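Local atomic coordinates of cytosine deaminase (Klebsiella pneumoniae, PDB entry 4R85), a protein that probably deaminates cytosine and 5-methylcytosine by hydrolysis at an iron(II) centre, as a member of the amidohydrolase family. Residues 116-121 with 125-130; 133-138 with 144-149. All coordinates share one frame; numbering follows the deposited sequence.

Contact 1. Residues 116-121 with 125-130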
ATOM      1  N   THR A 116       4.650 -22.151  -3.454  1.00 14.58           N
ATOM      2  CA  THR A 116       4.208 -21.733  -4.776  1.00 14.78           C
ATOM      3  C   THR A 116       3.117 -22.658  -5.268  1.00 12.52           C
ATOM      4  O   THR A 116       3.189 -23.868  -5.068  1.00 13.46           O
ATOM      5  CB  THR A 116       5.355 -21.693  -5.823  1.00 12.19           C
ATOM      6  OG1 THR A 116       4.847 -21.173  -7.059  1.00 14.76           O
ATOM      7  CG2 THR A 116       5.927 -23.082  -6.082  1.00 13.92           C
ATOM      8  N   HIS A 117       2.092 -22.079  -5.880  1.00 13.02           N
ATOM      9  CA  HIS A 117       1.125 -22.868  -6.626  1.00 15.15           C
ATOM     10  C   HIS A 117       1.649 -23.028  -8.052  1.00 20.54           C
ATOM     11  O   HIS A 117       2.285 -22.118  -8.589  1.00 23.09           O
ATOM     12  CB  HIS A 117      -0.256 -22.193  -6.596  1.00 13.58           C
ATOM     13  CG  HIS A 117      -0.835 -22.116  -5.218  1.00 14.64           C
ATOM     14  ND1 HIS A 117      -1.871 -22.922  -4.799  1.00 16.58           N
ATOM     15  CD2 HIS A 117      -0.472 -21.378  -4.142  1.00 14.41           C
ATOM     16  CE1 HIS A 117      -2.135 -22.669  -3.527  1.00 14.30           C
ATOM     17  NE2 HIS A 117      -1.301 -21.736  -3.106  1.00 17.35           N
ATOM     18  N   VAL A 118       1.431 -24.203  -8.641  1.00 14.12           N
ATOM     19  CA  VAL A 118       1.809 -24.453 -10.027  1.00 16.22           C
ATOM     20  C   VAL A 118       0.618 -25.043 -10.759  1.00 14.22           C
ATOM     21  O   VAL A 118       0.041 -26.019 -10.301  1.00 12.11           O
ATOM     22  CB  VAL A 118       2.965 -25.465 -10.138  1.00 18.23           C
ATOM     23  CG1 VAL A 118       3.404 -25.615 -11.610  1.00 15.04           C
ATOM     24  CG2 VAL A 118       4.119 -25.036  -9.270  1.00 25.71           C
ATOM     25  N   ASP A 119       0.257 -24.458 -11.899  1.00 14.73           N
ATOM     26  CA  ASP A 119      -0.894 -24.917 -12.667  1.00 17.90           C
ATOM     27  C   ASP A 119      -0.618 -26.312 -13.243  1.00 18.51           C
ATOM     28  O   ASP A 119       0.314 -26.494 -14.024  1.00 18.80           O
ATOM     29  CB  ASP A 119      -1.212 -23.900 -13.773  1.00 14.37           C
ATOM     30  CG  ASP A 119      -2.417 -24.278 -14.618  1.00 17.45           C
ATOM     31  OD1 ASP A 119      -2.656 -23.566 -15.621  1.00 18.31           O
ATOM     32  OD2 ASP A 119      -3.128 -25.259 -14.301  1.00 13.97           O
ATOM     33  N   VAL A 120      -1.420 -27.296 -12.835  1.00 12.64           N
ATOM     34  CA  VAL A 120      -1.244 -28.665 -13.327  1.00 14.71           C
ATOM     35  C   VAL A 120      -2.329 -29.045 -14.340  1.00 15.94           C
ATOM     36  O   VAL A 120      -2.372 -30.175 -14.814  1.00 17.72           O
ATOM     37  CB  VAL A 120      -1.185 -29.708 -12.184  1.00 18.10           C
ATOM     38  CG1 VAL A 120      -0.008 -29.414 -11.251  1.00 17.94           C
ATOM     39  CG2 VAL A 120      -2.491 -29.736 -11.398  1.00 14.56           C
ATOM     40  N   THR A 121      -3.206 -28.101 -14.674  1.00 14.44           N
ATOM     41  CA  THR A 121      -4.081 -28.296 -15.827  1.00 17.00           C
ATOM     42  C   THR A 121      -3.290 -27.908 -17.076  1.00 20.81           C
ATOM     43  O   THR A 121      -3.613 -26.961 -17.798  1.00 22.56           O
ATOM     44  CB  THR A 121      -5.426 -27.549 -15.714  1.00 21.02           C
ATOM     45  OG1 THR A 121      -5.196 -26.179 -15.366  1.00 25.40           O
ATOM     46  CG2 THR A 121      -6.314 -28.211 -14.643  1.00 12.42           C
ATOM     47  N   LEU A 125       2.873 -30.689 -17.974  1.00 18.02           N
ATOM     48  CA  LEU A 125       3.395 -30.474 -16.620  1.00 20.73           C
ATOM     49  C   LEU A 125       4.793 -29.846 -16.630  1.00 21.89           C
ATOM     50  O   LEU A 125       5.615 -30.109 -15.750  1.00 20.02           O
ATOM     51  CB  LEU A 125       3.376 -31.775 -15.808  1.00 17.06           C
ATOM     52  CG  LEU A 125       1.957 -32.304 -15.564  1.00 15.86           C
ATOM     53  CD1 LEU A 125       1.965 -33.654 -14.858  1.00 24.05           C
ATOM     54  CD2 LEU A 125       1.141 -31.291 -14.784  1.00 17.00           C
ATOM     55  N   ALA A 126       5.044 -29.008 -17.633  1.00 19.66           N
ATOM     56  CA  ALA A 126       6.361 -28.412 -17.842  1.00 22.58           C
ATOM     57  C   ALA A 126       6.810 -27.515 -16.684  1.00 18.24           C
ATOM     58  O   ALA A 126       7.945 -27.631 -16.207  1.00 20.98           O
ATOM     59  CB  ALA A 126       6.381 -27.634 -19.156  1.00 24.44           C
ATOM     60  N   ALA A 127       5.934 -26.617 -16.239  1.00 19.51           N
ATOM     61  CA  ALA A 127       6.275 -25.720 -15.140  1.00 20.06           C
ATOM     62  C   ALA A 127       6.516 -26.502 -13.850  1.00 18.97           C
ATOM     63  O   ALA A 127       7.394 -26.155 -13.057  1.00 20.88           O
ATOM     64  CB  ALA A 127       5.176 -24.686 -14.922  1.00 20.68           C
ATOM     65  N   LEU A 128       5.708 -27.532 -13.618  1.00 16.77           N
ATOM     66  CA  LEU A 128       5.878 -28.338 -12.409  1.00 19.32           C
ATOM     67  C   LEU A 128       7.263 -28.982 -12.415  1.00 20.52           C
ATOM     68  O   LEU A 128       7.978 -28.956 -11.416  1.00 21.78           O
ATOM     69  CB  LEU A 128       4.792 -29.408 -12.318  1.00 20.63           C
ATOM     70  CG  LEU A 128       4.902 -30.339 -11.109  1.00 17.50           C
ATOM     71  CD1 LEU A 128       4.790 -29.551  -9.801  1.00 18.09           C
ATOM     72  CD2 LEU A 128       3.825 -31.395 -11.191  1.00 15.41           C
ATOM     73  N   GLN A 129       7.637 -29.548 -13.555  1.00 18.60           N
ATOM     74  CA  GLN A 129       8.957 -30.149 -13.713  1.00 21.52           C
ATOM     75  C   GLN A 129      10.045 -29.139 -13.392  1.00 21.40           C
ATOM     76  O   GLN A 129      10.981 -29.434 -12.644  1.00 20.78           O
ATOM     77  CB  GLN A 129       9.134 -30.675 -15.138  1.00 26.54           C
ATOM     78  CG  GLN A 129       8.253 -31.870 -15.449  1.00 38.59           C
ATOM     79  CD  GLN A 129       8.309 -32.288 -16.912  1.00 47.34           C
ATOM     80  OE1 GLN A 129       9.330 -32.111 -17.586  1.00 48.50           O
ATOM     81  NE2 GLN A 129       7.204 -32.841 -17.409  1.00 44.48           N
ATOM     82  N   ALA A 130       9.915 -27.939 -13.949  1.00 19.24           N
ATOM     83  CA  ALA A 130      10.925 -26.905 -13.729  1.00 26.15           C
ATOM     84  C   ALA A 130      10.999 -26.513 -12.249  1.00 22.18           C
ATOM     85  O   ALA A 130      12.085 -26.364 -11.692  1.00 24.34           O
ATOM     86  CB  ALA A 130      10.643 -25.681 -14.595  1.00 21.40           C
TER
HETATM   87  O   HOH W   1       2.904 -27.733 -14.957  1.00 15.57           O

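Contact 2. Residues 133-138 with 144-149. With 17E (5-methylcytosine), chain G.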
ATOM      1  N   ALA A 133      12.695 -28.940  -9.846  1.00 19.44           N
ATOM      2  CA  ALA A 133      14.145 -28.793  -9.926  1.00 24.63           C
ATOM      3  C   ALA A 133      14.608 -27.517  -9.224  1.00 24.36           C
ATOM      4  O   ALA A 133      15.632 -27.518  -8.535  1.00 24.72           O
ATOM      5  CB  ALA A 133      14.616 -28.809 -11.370  1.00 28.50           C
ATOM      6  N   VAL A 134      13.850 -26.439  -9.411  1.00 24.10           N
ATOM      7  CA  VAL A 134      14.151 -25.142  -8.805  1.00 27.02           C
ATOM      8  C   VAL A 134      14.172 -25.257  -7.281  1.00 25.96           C
ATOM      9  O   VAL A 134      14.963 -24.596  -6.597  1.00 29.51           O
ATOM     10  CB  VAL A 134      13.117 -24.074  -9.246  1.00 22.29           C
ATOM     11  CG1 VAL A 134      13.019 -22.937  -8.234  1.00 23.00           C
ATOM     12  CG2 VAL A 134      13.454 -23.531 -10.640  1.00 23.03           C
ATOM     13  N   LYS A 135      13.313 -26.122  -6.758  1.00 18.87           N
ATOM     14  CA  LYS A 135      13.257 -26.375  -5.325  1.00 23.31           C
ATOM     15  C   LYS A 135      14.615 -26.848  -4.801  1.00 25.76           C
ATOM     16  O   LYS A 135      15.014 -26.504  -3.690  1.00 26.53           O
ATOM     17  CB  LYS A 135      12.159 -27.395  -5.017  1.00 24.84           C
ATOM     18  CG  LYS A 135      12.126 -27.884  -3.577  1.00 25.35           C
ATOM     19  CD  LYS A 135      10.982 -28.872  -3.397  1.00 35.02           C
ATOM     20  CE  LYS A 135      10.997 -29.500  -2.015  1.00 43.58           C
ATOM     21  NZ  LYS A 135       9.855 -30.435  -1.820  1.00 44.28           N
ATOM     22  N   GLN A 136      15.332 -27.620  -5.613  1.00 24.66           N
ATOM     23  CA  GLN A 136      16.662 -28.084  -5.241  1.00 25.73           C
ATOM     24  C   GLN A 136      17.715 -27.022  -5.531  1.00 25.76           C
ATOM     25  O   GLN A 136      18.602 -26.778  -4.717  1.00 26.70           O
ATOM     26  CB  GLN A 136      17.011 -29.382  -5.981  1.00 33.40           C
ATOM     27  CG  GLN A 136      16.012 -30.509  -5.756  1.00 39.51           C
ATOM     28  CD  GLN A 136      15.798 -30.809  -4.281  1.00 49.96           C
ATOM     29  OE1 GLN A 136      16.757 -30.925  -3.515  1.00 58.91           O
ATOM     30  NE2 GLN A 136      14.534 -30.928  -3.872  1.00 45.06           N
ATOM     31  N   GLU A 137      17.602 -26.387  -6.694  1.00 27.06           N
ATOM     32  CA  GLU A 137      18.581 -25.402  -7.139  1.00 27.26           C
ATOM     33  C   GLU A 137      18.628 -24.179  -6.223  1.00 27.00           C
ATOM     34  O   GLU A 137      19.698 -23.615  -5.988  1.00 27.63           O
ATOM     35  CB  GLU A 137      18.277 -24.964  -8.577  1.00 27.48           C
ATOM     36  CG  GLU A 137      19.246 -23.932  -9.138  1.00 34.18           C
ATOM     37  CD  GLU A 137      19.031 -23.659 -10.621  1.00 39.53           C
ATOM     38  OE1 GLU A 137      17.955 -24.021 -11.152  1.00 37.39           O
ATOM     39  OE2 GLU A 137      19.941 -23.078 -11.253  1.00 38.11           O
ATOM     40  N   ALA A 138      17.470 -23.771  -5.710  1.00 21.59           N
ATOM     41  CA  ALA A 138      17.391 -22.554  -4.901  1.00 19.85           C
ATOM     42  C   ALA A 138      17.343 -22.797  -3.388  1.00 21.30           C
ATOM     43  O   ALA A 138      17.060 -21.874  -2.620  1.00 22.53           O
ATOM     44  CB  ALA A 138      16.208 -21.689  -5.348  1.00 17.44           C
ATOM     45  N   LEU A 144      11.302 -24.177  -0.481  1.00 20.00           N
ATOM     46  CA  LEU A 144      10.148 -24.055  -1.370  1.00 19.21           C
ATOM     47  C   LEU A 144       9.154 -25.204  -1.210  1.00 20.85           C
ATOM     48  O   LEU A 144       9.531 -26.369  -1.300  1.00 23.21           O
ATOM     49  CB  LEU A 144      10.626 -23.997  -2.826  1.00 15.67           C
ATOM     50  CG  LEU A 144       9.564 -23.810  -3.918  1.00 14.03           C
ATOM     51  CD1 LEU A 144       8.848 -22.469  -3.740  1.00 13.46           C
ATOM     52  CD2 LEU A 144      10.209 -23.901  -5.302  1.00 21.32           C
ATOM     53  N   GLN A 145       7.883 -24.874  -0.988  1.00 13.41           N
ATOM     54  CA  GLN A 145       6.819 -25.873  -1.076  1.00 15.83           C
ATOM     55  C   GLN A 145       6.068 -25.718  -2.385  1.00 16.37           C
ATOM     56  O   GLN A 145       5.852 -24.604  -2.853  1.00 18.57           O
ATOM     57  CB  GLN A 145       5.835 -25.729   0.079  1.00 16.49           C
ATOM     58  CG  GLN A 145       6.464 -26.015   1.429  1.00 13.14           C
ATOM     59  CD  GLN A 145       5.443 -25.997   2.553  1.00 14.13           C
ATOM     60  OE1 GLN A 145       4.234 -25.908   2.314  1.00 16.36           O
ATOM     61  NE2 GLN A 145       5.925 -26.090   3.789  1.00 15.98           N
ATOM     62  N   ILE A 146       5.651 -26.834  -2.968  1.00 14.72           N
ATOM     63  CA  ILE A 146       4.942 -26.774  -4.248  1.00 12.91           C
ATOM     64  C   ILE A 146       3.528 -27.336  -4.166  1.00 13.87           C
ATOM     65  O   ILE A 146       3.333 -28.472  -3.738  1.00 14.29           O
ATOM     66  CB  ILE A 146       5.713 -27.529  -5.338  1.00 15.25           C
ATOM     67  CG1 ILE A 146       7.040 -26.821  -5.621  1.00 17.45           C
ATOM     68  CG2 ILE A 146       4.862 -27.661  -6.604  1.00 16.00           C
ATOM     69  CD1 ILE A 146       8.061 -27.703  -6.300  1.00 15.77           C
ATOM     70  N   VAL A 147       2.555 -26.534  -4.600  1.00 12.80           N
ATOM     71  CA  VAL A 147       1.153 -26.934  -4.617  1.00 12.98           C
ATOM     72  C   VAL A 147       0.702 -27.330  -6.032  1.00 17.91           C
ATOM     73  O   VAL A 147       0.854 -26.549  -6.978  1.00 14.50           O
ATOM     74  CB  VAL A 147       0.234 -25.783  -4.166  1.00 13.12           C
ATOM     75  CG1 VAL A 147      -1.204 -26.295  -3.964  1.00 11.98           C
ATOM     76  CG2 VAL A 147       0.756 -25.105  -2.875  1.00 15.04           C
ATOM     77  N   ALA A 148       0.138 -28.528  -6.169  1.00 12.07           N
ATOM     78  CA  ALA A 148      -0.528 -28.922  -7.412  1.00 16.17           C
ATOM     79  C   ALA A 148      -1.860 -28.195  -7.550  1.00 15.09           C
ATOM     80  O   ALA A 148      -2.867 -28.601  -6.973  1.00 16.18           O
ATOM     81  CB  ALA A 148      -0.742 -30.420  -7.452  1.00 16.15           C
ATOM     82  N   PHE A 149      -1.857 -27.130  -8.341  1.00 12.67           N
ATOM     83  CA  PHE A 149      -2.987 -26.219  -8.453  1.00 12.59           C
ATOM     84  C   PHE A 149      -3.660 -26.440  -9.804  1.00 12.79           C
ATOM     85  O   PHE A 149      -3.049 -26.197 -10.841  1.00 13.74           O
ATOM     86  CB  PHE A 149      -2.476 -24.774  -8.353  1.00 10.88           C
ATOM     87  CG  PHE A 149      -3.514 -23.722  -8.679  1.00 10.54           C
ATOM     88  CD1 PHE A 149      -4.743 -23.708  -8.037  1.00 13.86           C
ATOM     89  CD2 PHE A 149      -3.245 -22.737  -9.612  1.00 15.76           C
ATOM     90  CE1 PHE A 149      -5.692 -22.738  -8.331  1.00 14.37           C
ATOM     91  CE2 PHE A 149      -4.182 -21.763  -9.912  1.00 18.55           C
ATOM     92  CZ  PHE A 149      -5.407 -21.759  -9.273  1.00 14.38           C
TER
HETATM   93  N1  17E G 501      -5.165 -18.065 -10.569  1.00 12.92           N
HETATM   94  C2  17E G 501      -6.213 -17.927  -9.757  1.00 13.67           C
HETATM   95  O2  17E G 501      -7.287 -18.769  -9.895  1.00 13.81           O
HETATM   96  N3  17E G 501      -6.244 -16.989  -8.805  1.00 15.01           N
HETATM   97  C4  17E G 501      -5.208 -16.148  -8.646  1.00 19.47           C
HETATM   98  N4  17E G 501      -5.252 -15.149  -7.627  1.00 20.70           N
HETATM   99  C5  17E G 501      -4.087 -16.255  -9.472  1.00 13.49           C
HETATM  100  C6  17E G 501      -4.098 -17.250 -10.446  1.00 14.79           C
HETATM  101  CM5 17E G 501      -2.924 -15.330  -9.307  1.00 14.00           C
HETATM  102  O   HOH W   2      13.821 -25.266  -1.506  1.00 25.42           O

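Contact 1. Residues 116-121 with 125-130
Val118 and Leu128 are neighbours where strand 111-119 runs out and the chain turns back into helix 126-137, their CA atoms 6.1 Å apart; nearer the turn, the CA atoms of Val120 and Leu125 are 6.0 Å apart. No direct hydrogen bond joins the two segments. Instead, one water donates to Asp119 O at 3.0 Å and accepts from Leu128 N at 3.1 Å, linking the strand end to the first turn of the helix. Leu125 holds the N-cap position, and its O accepts from Gln129 N.

The side chain of Val118 points at the helix. Its CG1, set anti to the backbone N (chi1 -176°), comes to 3.6 Å from Leu128 N and lies against Ala127 CB at 3.9 Å. A small methyl at Ala127 suits this place, because the valine branch reaches the helix backbone itself. Farther along, the Leu125 branch ending in CD2 slants across Val120, touching CB at 3.8 Å, while Val120 CG1 meets Leu128 CD2 more loosely. Beside this apolar patch Asp119 forms an Asx turn: its OD2 accepts from Thr121 N, which approaches 40° out of the carboxylate plane, and from Thr121 OG1 at 2.5 Å on the syn lone pair. Lys87 forms a salt bridge with OD1, which also accepts from Trp83 NE1, so the buried carboxylate is gripped at both oxygens and would be expected to stay ionised. Aliphatic side chains thus pack the beta-to-alpha turn, while the water serves Asp119 O and Leu128 N and the carboxylate takes up Thr121 N and OG1.

Contact 2. Residues 133-138 with 144-149
In the TIM-barrel-like amidohydrolase fold, helix 126-137 packs outside the barrel and leads into strand 143-149, completing a beta-alpha-beta unit; this contact is where Lys135 of the helix lies over Leu144 of the strand. The two short axes are 8.7 Å apart and almost antiparallel, at 173°, as expected when the chain reverses between them. Lys135 CG stands anti to its backbone N (chi1 172°) and the chain stays extended, which lays the methylenes alongside the start of the strand: CE is 3.5 Å from Leu144 O, and CD lies near Ile146 CD1. A lysine fits here because its aliphatic length packs along Leu144 and Ile146 while its charge reaches the salt bridge with Asp173, which also accepts from Ile146 N. From the strand, Leu144 pushes CD2 under the helix, 4.0 Å from Lys135 CB, and slants across Val134, whose CG1 it meets at 4.2 Å. A water joins the backbones, donating to Lys135 O and accepting from Leu144 N, so a carbonyl near the helix end and the amide of Leu144 near the start of the strand are both satisfied. At the other end of the strand, Phe149 belongs to the ligand pocket, its ring stacked on the metal ligand His209. There O2 of 5-methylcytosine meets the edge of the ring, near its plane, 3.6 Å from Phe149 CZ.

Overall arrangement
Following the chain from the N terminus, strand 111-119 leads into contact 1, which closes the short turn between residues 116-121 and 125-130. Helix 126-137 continues from there to contact 2, where 133-138 meets 144-149 across the return loop. The two contacts are in series, neither enclosing nor crossing the other, and use successive parts of one helix. Their centres lie about 9 Å apart. Strands 111-119 and 143-149 are parallel neighbours in the barrel sheet, probably hydrogen-bonded from Val147 N to Thr116 O and from Thr116 N to Gln145 O. Ile146 touches both Val118 and Leu128, so the packing continues from one contact into the other.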